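Local coordinates for CdiI immunity protein (Yersinia kristensenii ATCC 33638, PDB 5E3E) that binds the CdiA-CT toxin, a bacterial member of the RNase A superfamily, and so probably protects the cell that makes it, at residues 10-15 and 34-39. Sequence-based numbering, arbitrary orientation.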
ATOM      1  N   LEU A  10      -4.596   5.297   8.853  1.00 12.27           N
ATOM      2  CA  LEU A  10      -3.203   5.317   8.413  1.00 12.46           C
ATOM      3  C   LEU A  10      -2.862   4.102   7.584  1.00 12.14           C
ATOM      4  O   LEU A  10      -2.121   4.212   6.613  1.00 11.81           O
ATOM      5  CB  LEU A  10      -2.236   5.414   9.591  1.00 13.24           C
ATOM      6  CG  LEU A  10      -1.796   6.796   9.967  1.00 14.13           C
ATOM      7  CD1 LEU A  10      -0.911   6.697  11.202  1.00 14.93           C
ATOM      8  CD2 LEU A  10      -1.050   7.484   8.806  1.00 14.20           C
ATOM      9  N   SER A  11      -3.405   2.941   7.931  1.00 12.08           N
ATOM     10  CA  SER A  11      -3.166   1.745   7.097  1.00 12.38           C
ATOM     11  C   SER A  11      -3.687   1.994   5.664  1.00 11.89           C
ATOM     12  O   SER A  11      -3.050   1.617   4.709  1.00 11.84           O
ATOM     13  CB  SER A  11      -3.812   0.513   7.676  1.00 12.96           C
ATOM     14  OG  SER A  11      -3.221   0.245   8.935  1.00 14.41           O
ATOM     15  N   TYR A  12      -4.847   2.651   5.544  1.00 11.52           N
ATOM     16  CA  TYR A  12      -5.436   2.949   4.246  1.00 11.33           C
ATOM     17  C   TYR A  12      -4.542   3.896   3.434  1.00 11.10           C
ATOM     18  O   TYR A  12      -4.226   3.578   2.282  1.00 11.09           O
ATOM     19  CB  TYR A  12      -6.833   3.549   4.411  1.00 11.37           C
ATOM     20  CG  TYR A  12      -7.492   3.944   3.119  1.00 11.53           C
ATOM     21  CD1 TYR A  12      -7.895   2.982   2.197  1.00 11.76           C
ATOM     22  CD2 TYR A  12      -7.676   5.257   2.804  1.00 11.70           C
ATOM     23  CE1 TYR A  12      -8.503   3.335   1.000  1.00 12.00           C
ATOM     24  CE2 TYR A  12      -8.258   5.625   1.606  1.00 11.89           C
ATOM     25  CZ  TYR A  12      -8.693   4.675   0.706  1.00 12.07           C
ATOM     26  OH  TYR A  12      -9.312   5.051  -0.500  1.00 12.49           O
ATOM     27  N   LEU A  13      -4.134   5.035   4.022  1.00 10.95           N
ATOM     28  CA  LEU A  13      -3.174   5.909   3.359  1.00 11.13           C
ATOM     29  C   LEU A  13      -1.914   5.151   2.919  1.00 10.99           C
ATOM     30  O   LEU A  13      -1.466   5.286   1.802  1.00 10.89           O
ATOM     31  CB  LEU A  13      -2.745   7.060   4.253  1.00 11.35           C
ATOM     32  CG  LEU A  13      -1.710   8.050   3.735  1.00 11.59           C
ATOM     33  CD1 LEU A  13      -2.265   8.817   2.514  1.00 11.79           C
ATOM     34  CD2 LEU A  13      -1.332   9.002   4.864  1.00 11.97           C
ATOM     35  N   LEU A  14      -1.333   4.388   3.828  1.00 11.06           N
ATOM     36  CA  LEU A  14      -0.010   3.852   3.625  1.00 11.28           C
ATOM     37  C   LEU A  14      -0.006   2.624   2.717  1.00 11.51           C
ATOM     38  O   LEU A  14       0.991   2.383   2.037  1.00 11.57           O
ATOM     39  CB  LEU A  14       0.669   3.553   4.972  1.00 11.54           C
ATOM     40  CG  LEU A  14       0.965   4.789   5.833  1.00 11.87           C
ATOM     41  CD1 LEU A  14       1.676   4.454   7.136  1.00 12.29           C
ATOM     42  CD2 LEU A  14       1.702   5.872   5.083  1.00 12.08           C
ATOM     43  N   ARG A  15      -1.127   1.921   2.651  1.00 11.55           N
ATOM     44  CA  ARG A  15      -1.228   0.735   1.822  1.00 12.05           C
ATOM     45  C   ARG A  15      -1.908   0.955   0.499  1.00 12.08           C
ATOM     46  O   ARG A  15      -1.532   0.298  -0.472  1.00 12.30           O
ATOM     47  CB  ARG A  15      -1.890  -0.409   2.548  1.00 12.54           C
ATOM     48  CG  ARG A  15      -1.160  -0.810   3.790  1.00 13.04           C
ATOM     49  CD  ARG A  15      -1.872  -1.949   4.477  1.00 14.02           C
ATOM     50  NE  ARG A  15      -1.227  -2.361   5.731  1.00 15.18           N
ATOM     51  CZ  ARG A  15      -1.614  -3.412   6.465  1.00 16.60           C
ATOM     52  NH1 ARG A  15      -2.649  -4.180   6.104  1.00 17.22           N
ATOM     53  NH2 ARG A  15      -0.994  -3.685   7.599  1.00 17.33           N
ATOM     54  N   ALA A  34      -1.683  14.792  -2.062  1.00 12.79           N
ATOM     55  CA  ALA A  34      -2.687  15.659  -2.650  1.00 12.76           C
ATOM     56  C   ALA A  34      -3.808  14.874  -3.299  1.00 12.47           C
ATOM     57  O   ALA A  34      -4.953  15.300  -3.246  1.00 12.40           O
ATOM     58  CB  ALA A  34      -2.068  16.604  -3.662  1.00 13.11           C
ATOM     59  N   ALA A  35      -3.493  13.743  -3.923  1.00 12.17           N
ATOM     60  CA  ALA A  35      -4.516  12.884  -4.523  1.00 12.17           C
ATOM     61  C   ALA A  35      -5.442  12.302  -3.441  1.00 12.34           C
ATOM     62  O   ALA A  35      -6.656  12.232  -3.635  1.00 12.56           O
ATOM     63  CB  ALA A  35      -3.868  11.757  -5.318  1.00 12.11           C
ATOM     64  N   TYR A  36      -4.855  11.884  -2.312  1.00 12.37           N
ATOM     65  CA  TYR A  36      -5.637  11.419  -1.182  1.00 12.74           C
ATOM     66  C   TYR A  36      -6.580  12.525  -0.690  1.00 13.24           C
ATOM     67  O   TYR A  36      -7.779  12.309  -0.501  1.00 13.22           O
ATOM     68  CB  TYR A  36      -4.686  10.969  -0.099  1.00 12.65           C
ATOM     69  CG  TYR A  36      -5.301  10.724   1.234  1.00 12.70           C
ATOM     70  CD1 TYR A  36      -5.743   9.455   1.587  1.00 12.65           C
ATOM     71  CD2 TYR A  36      -5.348  11.712   2.187  1.00 13.04           C
ATOM     72  CE1 TYR A  36      -6.290   9.200   2.834  1.00 12.95           C
ATOM     73  CE2 TYR A  36      -5.879  11.465   3.451  1.00 13.03           C
ATOM     74  CZ  TYR A  36      -6.351  10.220   3.772  1.00 12.95           C
ATOM     75  OH  TYR A  36      -6.846  10.002   5.027  1.00 12.87           O
ATOM     76  N   LYS A  37      -6.041  13.703  -0.511  1.00 13.92           N
ATOM     77  CA  LYS A  37      -6.831  14.803  -0.002  1.00 15.01           C
ATOM     78  C   LYS A  37      -7.988  15.095  -0.945  1.00 15.14           C
ATOM     79  O   LYS A  37      -9.117  15.348  -0.477  1.00 15.42           O
ATOM     80  CB  LYS A  37      -5.985  16.060   0.211  1.00 15.78           C
ATOM     81  CG  LYS A  37      -6.837  17.214   0.768  1.00 17.37           C
ATOM     82  CD  LYS A  37      -6.025  18.409   1.181  1.00 18.92           C
ATOM     83  CE  LYS A  37      -6.997  19.473   1.651  1.00 20.90           C
ATOM     84  NZ  LYS A  37      -6.344  20.738   2.046  1.00 22.42           N
ATOM     85  N   ALA A  38      -7.720  15.097  -2.252  1.00 15.13           N
ATOM     86  CA  ALA A  38      -8.746  15.428  -3.234  1.00 16.05           C
ATOM     87  C   ALA A  38      -9.828  14.365  -3.341  1.00 16.12           C
ATOM     88  O   ALA A  38     -11.008  14.686  -3.575  1.00 17.07           O
ATOM     89  CB  ALA A  38      -8.125  15.655  -4.599  1.00 16.14           C
ATOM     90  N   THR A  39      -9.433  13.116  -3.190  1.00 15.18           N
ATOM     91  CA  THR A  39     -10.300  11.980  -3.437  1.00 15.21           C
ATOM     92  C   THR A  39     -11.157  11.625  -2.226  1.00 14.80           C
ATOM     93  O   THR A  39     -12.369  11.353  -2.376  1.00 15.68           O
ATOM     94  CB  THR A  39      -9.442  10.751  -3.853  1.00 15.24           C
ATOM     95  OG1 THR A  39      -8.693  11.069  -5.028  1.00 15.72           O
ATOM     96  CG2 THR A  39     -10.327   9.552  -4.147  1.00 15.64           C
TER
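Tyr36 of helix 29-39 lays one ring face against Leu13 and turns an edge to Tyr12, both of helix 8-17, a helix-helix packing contact inside the all-helical fold of the CdiI immunity protein. No hydrogen bond crosses, and both residue contacts run between side-chain atoms; the nearest CA atoms, of Leu13 and Tyr36, are 7.6 Å apart.

Followed outward, Tyr36 begins with CB, which points toward the other helix and lies 4.2 Å from Leu13 CD1. CG comes next, at 3.8 Å from the same Leu13 CD1. The ring atom CD1 of Tyr36 makes the closest approach, 3.7 Å to Leu13 CD1. Further out, Tyr36 CE1 lies 4.1 Å from Leu13 CD1 and is also the atom that reaches Tyr12 CD2, at 4.2 Å, edge against edge, each atom near the plane of the other ring.

The Leu13 contact qualifies as CH-pi: its CD1 sits 3.9 Å from the ring centroid and 21° off the normal, displaced toward the rim. Leu13 holds CG anti to its backbone N (chi1 178°), which carries the methyl over that face although its CB does not point at Tyr36.

Tyr17 meets the Tyr36 ring edge-to-face, and Arg45 and Met48 of helix 42-56 also touch this side chain. Tyr12 OH bonds to Glu40 and to the backbone N of Tyr63 of the toxin chain, linking this buried packing to the toxin interface. On helix 29-39, Ala35 O receives Thr39 N and, from the opposite face of its carbonyl plane, Thr39 OG1 at 2.7 Å.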